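Local coordinates for protein rhamnonate dehydratase (PDB 3FXG) that probably dehydrates rhamnonate as a magnesium-dependent lyase of the enolase superfamily, at residues F181-G195 with F217-Y231. Sequence-based numbering, arbitrary orientation.
With MG (magnesium ion), chain I.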
ATOM      1  N   PHE A 181     -10.419 -18.473  39.261  1.00 15.48           N
ATOM      2  CA  PHE A 181      -9.801 -17.792  38.122  1.00 14.90           C
ATOM      3  C   PHE A 181     -10.888 -17.562  37.073  1.00 15.89           C
ATOM      4  O   PHE A 181     -11.807 -18.375  36.945  1.00 15.83           O
ATOM      5  CB  PHE A 181      -8.665 -18.649  37.556  1.00 14.00           C
ATOM      6  CG  PHE A 181      -7.478 -18.757  38.474  1.00 13.60           C
ATOM      7  CD1 PHE A 181      -6.490 -17.779  38.473  1.00 14.11           C
ATOM      8  CD2 PHE A 181      -7.370 -19.816  39.372  1.00 12.67           C
ATOM      9  CE1 PHE A 181      -5.409 -17.850  39.353  1.00 12.88           C
ATOM     10  CE2 PHE A 181      -6.295 -19.898  40.257  1.00 14.06           C
ATOM     11  CZ  PHE A 181      -5.312 -18.910  40.247  1.00 14.56           C
ATOM     12  N   TRP A 182     -10.798 -16.459  36.329  1.00 15.13           N
ATOM     13  CA  TRP A 182     -11.820 -16.157  35.330  1.00 15.33           C
ATOM     14  C   TRP A 182     -11.727 -16.984  34.056  1.00 13.55           C
ATOM     15  O   TRP A 182     -12.697 -17.084  33.307  1.00 14.69           O
ATOM     16  CB  TRP A 182     -11.832 -14.653  34.977  1.00 14.16           C
ATOM     17  CG  TRP A 182     -10.630 -14.118  34.223  1.00 15.03           C
ATOM     18  CD1 TRP A 182      -9.546 -13.475  34.756  1.00 14.63           C
ATOM     19  CD2 TRP A 182     -10.415 -14.153  32.804  1.00 16.13           C
ATOM     20  NE1 TRP A 182      -8.673 -13.107  33.757  1.00 15.67           N
ATOM     21  CE2 TRP A 182      -9.180 -13.512  32.551  1.00 15.70           C
ATOM     22  CE3 TRP A 182     -11.145 -14.665  31.721  1.00 16.99           C
ATOM     23  CZ2 TRP A 182      -8.657 -13.371  31.259  1.00 16.63           C
ATOM     24  CZ3 TRP A 182     -10.624 -14.522  30.432  1.00 18.75           C
ATOM     25  CH2 TRP A 182      -9.391 -13.880  30.216  1.00 17.51           C
ATOM     26  N   GLY A 183     -10.564 -17.581  33.817  1.00 14.04           N
ATOM     27  CA  GLY A 183     -10.380 -18.394  32.627  1.00 12.42           C
ATOM     28  C   GLY A 183      -9.228 -19.369  32.783  1.00 12.52           C
ATOM     29  O   GLY A 183      -8.433 -19.266  33.724  1.00 12.57           O
ATOM     30  N   GLY A 184      -9.133 -20.321  31.862  1.00 11.61           N
ATOM     31  CA  GLY A 184      -8.059 -21.295  31.924  1.00 11.56           C
ATOM     32  C   GLY A 184      -7.327 -21.422  30.602  1.00 11.84           C
ATOM     33  O   GLY A 184      -7.961 -21.540  29.559  1.00 12.92           O
ATOM     34  N   LYS A 185      -5.996 -21.389  30.641  1.00 12.23           N
ATOM     35  CA  LYS A 185      -5.195 -21.521  29.423  1.00 12.93           C
ATOM     36  C   LYS A 185      -4.455 -22.851  29.452  1.00 13.32           C
ATOM     37  O   LYS A 185      -3.665 -23.113  30.360  1.00 15.46           O
ATOM     38  CB  LYS A 185      -4.183 -20.377  29.303  1.00 11.93           C
ATOM     39  CG  LYS A 185      -3.433 -20.359  27.969  1.00 14.91           C
ATOM     40  CD  LYS A 185      -2.599 -19.080  27.791  1.00 14.31           C
ATOM     41  CE  LYS A 185      -1.454 -19.009  28.790  1.00 14.10           C
ATOM     42  NZ  LYS A 185      -0.684 -17.734  28.671  1.00 15.64           N
ATOM     43  N   VAL A 186      -4.710 -23.686  28.451  1.00 13.69           N
ATOM     44  CA  VAL A 186      -4.087 -25.000  28.373  1.00 12.58           C
ATOM     45  C   VAL A 186      -2.995 -25.074  27.306  1.00 13.44           C
ATOM     46  O   VAL A 186      -3.024 -24.345  26.315  1.00 13.24           O
ATOM     47  CB  VAL A 186      -5.152 -26.090  28.086  1.00 11.31           C
ATOM     48  CG1 VAL A 186      -6.188 -26.113  29.206  1.00 13.30           C
ATOM     49  CG2 VAL A 186      -5.836 -25.818  26.759  1.00 12.25           C
ATOM     50  N   PRO A 187      -2.001 -25.947  27.510  1.00 13.80           N
ATOM     51  CA  PRO A 187      -0.920 -26.082  26.531  1.00 13.57           C
ATOM     52  C   PRO A 187      -1.292 -27.059  25.410  1.00 14.57           C
ATOM     53  O   PRO A 187      -1.782 -28.159  25.671  1.00 14.66           O
ATOM     54  CB  PRO A 187       0.248 -26.574  27.382  1.00 14.58           C
ATOM     55  CG  PRO A 187      -0.432 -27.433  28.403  1.00 15.53           C
ATOM     56  CD  PRO A 187      -1.679 -26.654  28.765  1.00 13.57           C
ATOM     57  N   LEU A 188      -1.076 -26.638  24.166  1.00 12.82           N
ATOM     58  CA  LEU A 188      -1.368 -27.470  23.002  1.00 13.11           C
ATOM     59  C   LEU A 188      -0.381 -28.631  23.041  1.00 13.75           C
ATOM     60  O   LEU A 188       0.827 -28.421  23.108  1.00 13.44           O
ATOM     61  CB  LEU A 188      -1.176 -26.668  21.715  1.00 14.31           C
ATOM     62  CG  LEU A 188      -1.649 -27.344  20.428  1.00 12.25           C
ATOM     63  CD1 LEU A 188      -3.170 -27.334  20.387  1.00 12.85           C
ATOM     64  CD2 LEU A 188      -1.086 -26.603  19.224  1.00 12.40           C
ATOM     65  N   PRO A 189      -0.886 -29.872  22.994  1.00 14.72           N
ATOM     66  CA  PRO A 189      -0.044 -31.070  23.041  1.00 13.98           C
ATOM     67  C   PRO A 189       0.803 -31.486  21.837  1.00 15.34           C
ATOM     68  O   PRO A 189       1.927 -31.954  22.017  1.00 15.04           O
ATOM     69  CB  PRO A 189      -1.037 -32.160  23.439  1.00 15.00           C
ATOM     70  CG  PRO A 189      -2.287 -31.728  22.745  1.00 13.81           C
ATOM     71  CD  PRO A 189      -2.316 -30.233  23.020  1.00 11.99           C
ATOM     72  N   PHE A 190       0.297 -31.317  20.620  1.00 16.02           N
ATOM     73  CA  PHE A 190       1.059 -31.765  19.456  1.00 16.89           C
ATOM     74  C   PHE A 190       1.424 -30.699  18.428  1.00 17.70           C
ATOM     75  O   PHE A 190       0.657 -29.772  18.176  1.00 17.67           O
ATOM     76  CB  PHE A 190       0.296 -32.914  18.799  1.00 18.02           C
ATOM     77  CG  PHE A 190      -0.143 -33.963  19.782  1.00 20.70           C
ATOM     78  CD1 PHE A 190       0.788 -34.813  20.373  1.00 22.02           C
ATOM     79  CD2 PHE A 190      -1.472 -34.039  20.189  1.00 20.56           C
ATOM     80  CE1 PHE A 190       0.404 -35.722  21.359  1.00 22.79           C
ATOM     81  CE2 PHE A 190      -1.866 -34.943  21.175  1.00 22.81           C
ATOM     82  CZ  PHE A 190      -0.926 -35.784  21.761  1.00 21.92           C
ATOM     83  N   CYS A 191       2.609 -30.853  17.839  1.00 17.33           N
ATOM     84  CA  CYS A 191       3.126 -29.915  16.848  1.00 18.47           C
ATOM     85  C   CYS A 191       2.725 -30.301  15.422  1.00 18.60           C
ATOM     86  O   CYS A 191       2.225 -31.398  15.183  1.00 18.55           O
ATOM     87  CB  CYS A 191       4.653 -29.834  16.952  1.00 18.84           C
ATOM     88  SG  CYS A 191       5.530 -31.263  16.266  1.00 23.61           S
ATOM     89  N   PRO A 192       2.944 -29.395  14.455  1.00 19.39           N
ATOM     90  CA  PRO A 192       2.597 -29.645  13.052  1.00 19.75           C
ATOM     91  C   PRO A 192       3.212 -30.907  12.441  1.00 20.39           C
ATOM     92  O   PRO A 192       2.610 -31.534  11.571  1.00 18.98           O
ATOM     93  CB  PRO A 192       3.074 -28.375  12.349  1.00 19.48           C
ATOM     94  CG  PRO A 192       2.882 -27.325  13.401  1.00 19.81           C
ATOM     95  CD  PRO A 192       3.426 -28.013  14.632  1.00 20.32           C
ATOM     96  N   ASP A 193       4.406 -31.278  12.891  1.00 21.86           N
ATOM     97  CA  ASP A 193       5.066 -32.459  12.351  1.00 24.70           C
ATOM     98  C   ASP A 193       4.345 -33.767  12.657  1.00 24.99           C
ATOM     99  O   ASP A 193       4.713 -34.819  12.135  1.00 24.50           O
ATOM    100  CB  ASP A 193       6.515 -32.522  12.834  1.00 27.82           C
ATOM    101  CG  ASP A 193       7.376 -31.446  12.205  1.00 32.88           C
ATOM    102  OD1 ASP A 193       7.399 -31.359  10.958  1.00 35.48           O
ATOM    103  OD2 ASP A 193       8.028 -30.688  12.948  1.00 36.65           O
ATOM    104  N   ASP A 194       3.319 -33.706  13.500  1.00 24.63           N
ATOM    105  CA  ASP A 194       2.543 -34.897  13.825  1.00 24.92           C
ATOM    106  C   ASP A 194       1.409 -35.027  12.812  1.00 23.62           C
ATOM    107  O   ASP A 194       0.548 -35.899  12.923  1.00 23.82           O
ATOM    108  CB  ASP A 194       1.990 -34.808  15.249  1.00 26.86           C
ATOM    109  CG  ASP A 194       2.990 -35.282  16.291  1.00 30.27           C
ATOM    110  OD1 ASP A 194       4.207 -35.095  16.082  1.00 31.18           O
ATOM    111  OD2 ASP A 194       2.561 -35.834  17.325  1.00 33.12           O
ATOM    112  N   GLY A 195       1.424 -34.138  11.822  1.00 22.31           N
ATOM    113  CA  GLY A 195       0.429 -34.161  10.768  1.00 19.95           C
ATOM    114  C   GLY A 195      -1.028 -34.091  11.180  1.00 21.29           C
ATOM    115  O   GLY A 195      -1.367 -33.635  12.272  1.00 20.50           O
ATOM    116  N   PHE A 217     -17.203 -20.971  30.394  1.00 21.14           N
ATOM    117  CA  PHE A 217     -15.876 -20.722  30.948  1.00 19.00           C
ATOM    118  C   PHE A 217     -14.820 -20.458  29.872  1.00 17.05           C
ATOM    119  O   PHE A 217     -14.582 -21.294  29.003  1.00 17.05           O
ATOM    120  CB  PHE A 217     -15.430 -21.896  31.816  1.00 18.34           C
ATOM    121  CG  PHE A 217     -14.218 -21.595  32.647  1.00 17.40           C
ATOM    122  CD1 PHE A 217     -14.291 -20.681  33.698  1.00 17.99           C
ATOM    123  CD2 PHE A 217     -12.998 -22.198  32.366  1.00 16.95           C
ATOM    124  CE1 PHE A 217     -13.163 -20.373  34.458  1.00 15.28           C
ATOM    125  CE2 PHE A 217     -11.865 -21.895  33.120  1.00 17.34           C
ATOM    126  CZ  PHE A 217     -11.949 -20.982  34.166  1.00 15.93           C
ATOM    127  N   PRO A 218     -14.167 -19.287  29.925  1.00 15.97           N
ATOM    128  CA  PRO A 218     -13.140 -18.952  28.935  1.00 16.18           C
ATOM    129  C   PRO A 218     -11.960 -19.920  28.923  1.00 15.40           C
ATOM    130  O   PRO A 218     -11.378 -20.223  29.963  1.00 15.81           O
ATOM    131  CB  PRO A 218     -12.716 -17.538  29.339  1.00 15.32           C
ATOM    132  CG  PRO A 218     -13.962 -16.975  29.962  1.00 15.88           C
ATOM    133  CD  PRO A 218     -14.446 -18.135  30.800  1.00 16.75           C
ATOM    134  N   ILE A 219     -11.619 -20.406  27.733  1.00 14.98           N
ATOM    135  CA  ILE A 219     -10.498 -21.319  27.557  1.00 14.57           C
ATOM    136  C   ILE A 219      -9.560 -20.734  26.509  1.00 15.09           C
ATOM    137  O   ILE A 219      -9.987 -20.401  25.401  1.00 15.16           O
ATOM    138  CB  ILE A 219     -10.957 -22.713  27.068  1.00 16.51           C
ATOM    139  CG1 ILE A 219     -11.746 -23.420  28.170  1.00 17.98           C
ATOM    140  CG2 ILE A 219      -9.744 -23.554  26.661  1.00 15.69           C
ATOM    141  CD1 ILE A 219     -12.273 -24.777  27.762  1.00 23.09           C
HETATM  142  N   MSE A 220      -8.291 -20.599  26.872  1.00 15.18           N
HETATM  143  CA  MSE A 220      -7.276 -20.075  25.970  1.00 15.29           C
HETATM  144  C   MSE A 220      -6.314 -21.221  25.652  1.00 14.95           C
HETATM  145  O   MSE A 220      -6.214 -22.177  26.418  1.00 13.64           O
HETATM  146  CB  MSE A 220      -6.514 -18.920  26.630  1.00 16.48           C
HETATM  147  CG  MSE A 220      -7.350 -17.666  26.882  1.00 18.15           C
HETATM  148 SE   MSE A 220      -8.667 -17.825  28.312  1.00 28.92          SE
HETATM  149  CE  MSE A 220      -7.666 -16.979  29.739  1.00 21.99           C
ATOM    150  N   VAL A 221      -5.607 -21.129  24.531  1.00 12.87           N
ATOM    151  CA  VAL A 221      -4.674 -22.182  24.149  1.00 14.11           C
ATOM    152  C   VAL A 221      -3.262 -21.650  23.936  1.00 14.82           C
ATOM    153  O   VAL A 221      -3.044 -20.757  23.115  1.00 15.02           O
ATOM    154  CB  VAL A 221      -5.140 -22.888  22.853  1.00 13.44           C
ATOM    155  CG1 VAL A 221      -4.198 -24.036  22.511  1.00 13.09           C
ATOM    156  CG2 VAL A 221      -6.573 -23.401  23.030  1.00 13.56           C
ATOM    157  N   ASP A 222      -2.307 -22.200  24.677  1.00 14.59           N
ATOM    158  CA  ASP A 222      -0.914 -21.781  24.552  1.00 16.64           C
ATOM    159  C   ASP A 222      -0.212 -22.718  23.580  1.00 15.67           C
ATOM    160  O   ASP A 222      -0.261 -23.937  23.743  1.00 15.69           O
ATOM    161  CB  ASP A 222      -0.218 -21.826  25.910  1.00 17.19           C
ATOM    162  CG  ASP A 222       1.126 -21.124  25.896  1.00 19.21           C
ATOM    163  OD1 ASP A 222       2.028 -21.564  25.154  1.00 17.57           O
ATOM    164  OD2 ASP A 222       1.278 -20.128  26.631  1.00 21.46           O
ATOM    165  N   CYS A 223       0.447 -22.146  22.576  1.00 14.28           N
ATOM    166  CA  CYS A 223       1.127 -22.943  21.561  1.00 14.33           C
ATOM    167  C   CYS A 223       2.657 -22.904  21.616  1.00 14.39           C
ATOM    168  O   CYS A 223       3.330 -23.493  20.767  1.00 15.12           O
ATOM    169  CB  CYS A 223       0.632 -22.523  20.174  1.00 14.10           C
ATOM    170  SG  CYS A 223      -1.174 -22.688  19.960  1.00 14.24           S
ATOM    171  N   TYR A 224       3.195 -22.217  22.619  1.00 12.83           N
ATOM    172  CA  TYR A 224       4.639 -22.101  22.834  1.00 13.44           C
ATOM    173  C   TYR A 224       5.485 -22.008  21.551  1.00 12.06           C
ATOM    174  O   TYR A 224       6.343 -22.860  21.303  1.00 11.47           O
ATOM    175  CB  TYR A 224       5.118 -23.282  23.701  1.00 13.59           C
ATOM    176  CG  TYR A 224       6.479 -23.088  24.346  1.00 15.56           C
ATOM    177  CD1 TYR A 224       6.694 -22.073  25.283  1.00 15.81           C
ATOM    178  CD2 TYR A 224       7.557 -23.905  24.005  1.00 14.74           C
ATOM    179  CE1 TYR A 224       7.957 -21.875  25.863  1.00 16.80           C
ATOM    180  CE2 TYR A 224       8.819 -23.716  24.576  1.00 15.20           C
ATOM    181  CZ  TYR A 224       9.012 -22.700  25.501  1.00 16.84           C
ATOM    182  OH  TYR A 224      10.264 -22.495  26.040  1.00 14.97           O
HETATM  183  N   MSE A 225       5.240 -20.962  20.761  1.00 12.30           N
HETATM  184  CA  MSE A 225       5.950 -20.688  19.504  1.00 13.69           C
HETATM  185  C   MSE A 225       6.262 -21.922  18.647  1.00 13.49           C
HETATM  186  O   MSE A 225       7.253 -21.952  17.916  1.00 14.13           O
HETATM  187  CB  MSE A 225       7.247 -19.901  19.803  1.00 18.60           C
HETATM  188  CG  MSE A 225       8.257 -20.589  20.722  1.00 22.63           C
HETATM  189 SE   MSE A 225       9.711 -19.434  21.410  1.00 31.64          SE
HETATM  190  CE  MSE A 225      10.086 -20.421  23.030  1.00 24.91           C
ATOM    191  N   SER A 226       5.374 -22.911  18.680  1.00 12.48           N
ATOM    192  CA  SER A 226       5.616 -24.162  17.967  1.00 13.78           C
ATOM    193  C   SER A 226       4.914 -24.438  16.642  1.00 13.31           C
ATOM    194  O   SER A 226       5.204 -25.450  16.006  1.00 12.91           O
ATOM    195  CB  SER A 226       5.308 -25.331  18.901  1.00 14.36           C
ATOM    196  OG  SER A 226       3.906 -25.436  19.106  1.00 15.43           O
ATOM    197  N   LEU A 227       3.994 -23.578  16.218  1.00 11.71           N
ATOM    198  CA  LEU A 227       3.284 -23.845  14.972  1.00 11.52           C
ATOM    199  C   LEU A 227       3.797 -23.015  13.802  1.00 11.57           C
ATOM    200  O   LEU A 227       4.900 -22.464  13.840  1.00 12.39           O
ATOM    201  CB  LEU A 227       1.780 -23.596  15.160  1.00  9.33           C
ATOM    202  CG  LEU A 227       1.171 -24.162  16.449  1.00 11.46           C
ATOM    203  CD1 LEU A 227      -0.323 -23.860  16.476  1.00 10.57           C
ATOM    204  CD2 LEU A 227       1.423 -25.669  16.534  1.00  9.89           C
ATOM    205  N   ASN A 228       2.996 -22.957  12.747  1.00 11.31           N
ATOM    206  CA  ASN A 228       3.332 -22.171  11.568  1.00 13.12           C
ATOM    207  C   ASN A 228       2.015 -21.616  11.034  1.00 13.63           C
ATOM    208  O   ASN A 228       0.943 -22.008  11.501  1.00 14.26           O
ATOM    209  CB  ASN A 228       4.044 -23.033  10.519  1.00 13.61           C
ATOM    210  CG  ASN A 228       3.201 -24.191  10.042  1.00 14.45           C
ATOM    211  OD1 ASN A 228       2.107 -24.004   9.509  1.00 13.66           O
ATOM    212  ND2 ASN A 228       3.714 -25.402  10.221  1.00 13.55           N
ATOM    213  N   VAL A 229       2.085 -20.710  10.066  1.00 12.70           N
ATOM    214  CA  VAL A 229       0.877 -20.089   9.535  1.00 12.10           C
ATOM    215  C   VAL A 229      -0.204 -21.039   9.038  1.00 12.46           C
ATOM    216  O   VAL A 229      -1.355 -20.948   9.476  1.00 11.22           O
ATOM    217  CB  VAL A 229       1.219 -19.076   8.416  1.00 13.07           C
ATOM    218  CG1 VAL A 229      -0.059 -18.537   7.783  1.00 12.98           C
ATOM    219  CG2 VAL A 229       2.027 -17.923   9.001  1.00 11.08           C
ATOM    220  N   SER A 230       0.150 -21.942   8.127  1.00 11.36           N
ATOM    221  CA  SER A 230      -0.830 -22.880   7.584  1.00 12.84           C
ATOM    222  C   SER A 230      -1.455 -23.776   8.646  1.00 13.42           C
ATOM    223  O   SER A 230      -2.674 -23.957   8.674  1.00 13.77           O
ATOM    224  CB  SER A 230      -0.193 -23.762   6.504  1.00 15.59           C
ATOM    225  OG  SER A 230       0.169 -22.995   5.370  1.00 21.14           O
ATOM    226  N   TYR A 231      -0.621 -24.343   9.511  1.00 12.42           N
ATOM    227  CA  TYR A 231      -1.127 -25.232  10.551  1.00 12.84           C
ATOM    228  C   TYR A 231      -2.048 -24.489  11.514  1.00 11.70           C
ATOM    229  O   TYR A 231      -3.109 -24.995  11.887  1.00 11.32           O
ATOM    230  CB  TYR A 231       0.027 -25.866  11.329  1.00 12.36           C
ATOM    231  CG  TYR A 231      -0.427 -26.962  12.265  1.00 13.12           C
ATOM    232  CD1 TYR A 231      -0.592 -28.272  11.810  1.00 14.56           C
ATOM    233  CD2 TYR A 231      -0.723 -26.686  13.600  1.00 14.94           C
ATOM    234  CE1 TYR A 231      -1.038 -29.281  12.665  1.00 16.17           C
ATOM    235  CE2 TYR A 231      -1.174 -27.680  14.459  1.00 13.78           C
ATOM    236  CZ  TYR A 231      -1.328 -28.976  13.987  1.00 15.07           C
ATOM    237  OH  TYR A 231      -1.762 -29.961  14.841  1.00 15.47           O
TER
HETATM  238 MG    MG I 501       2.607 -18.363  26.917  1.00 20.55          MG
HETATM  239  O   HOH W   1       2.189 -18.444  29.362  1.00 18.76           O
HETATM  240  O   HOH W   2      -0.333 -32.172  14.330  1.00 16.25           O
HETATM  241  O   HOH W   3       3.776 -19.474  25.297  1.00 22.76           O
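Lys185 NZ, whose neighbouring CE lies 3.7 Å from Asp222 OD2 inside the beta/alpha barrel, is gripped by Glu248 and Glu345 through salt bridges, by the Tyr167 hydroxyl, and by a magnesium-bound water 3.0 Å from NZ. Asp222, two residues beyond Met220, the bridge partner of Lys185, and on the same face of the sheet, meets the ion directly, OD2 lying 2.2 Å from magnesium, beside Glu248 and Glu275. Lys185 and Asp222 illustrate how enolase-superfamily barrels build their metal site at the C-terminal ends of parallel strands: 184-187 and 219-222, joined in a beta-alpha-beta crossover through helix 195-213, share five backbone hydrogen bonds. Lys185 CG leaves anti to the backbone N (chi1 -173°) and packs across Met220 CB at 3.7 Å, before a bend at chi3 carries NZ to the water. Asp222 OD1 accepts from Tyr224 N in an Asx turn and from a second magnesium-bound water, bonds that, with the OD2-magnesium bond, should limit carboxylate rotation. Toward the N-terminal end of the strands, the bent chain of selenomethionine Met220 reaches back to Trp182: CE packs 3.6 Å from Trp182 CH2, and SE, 5.1 Å from the six-membered ring centroid, makes an oblique Met-aromatic contact. Beyond the metal end, Pro192 CG makes a CH-pi contact over one face of Tyr231. There a water joins Tyr231 OH, also bonded to Asn202, to Cys191 O and Gly195 O.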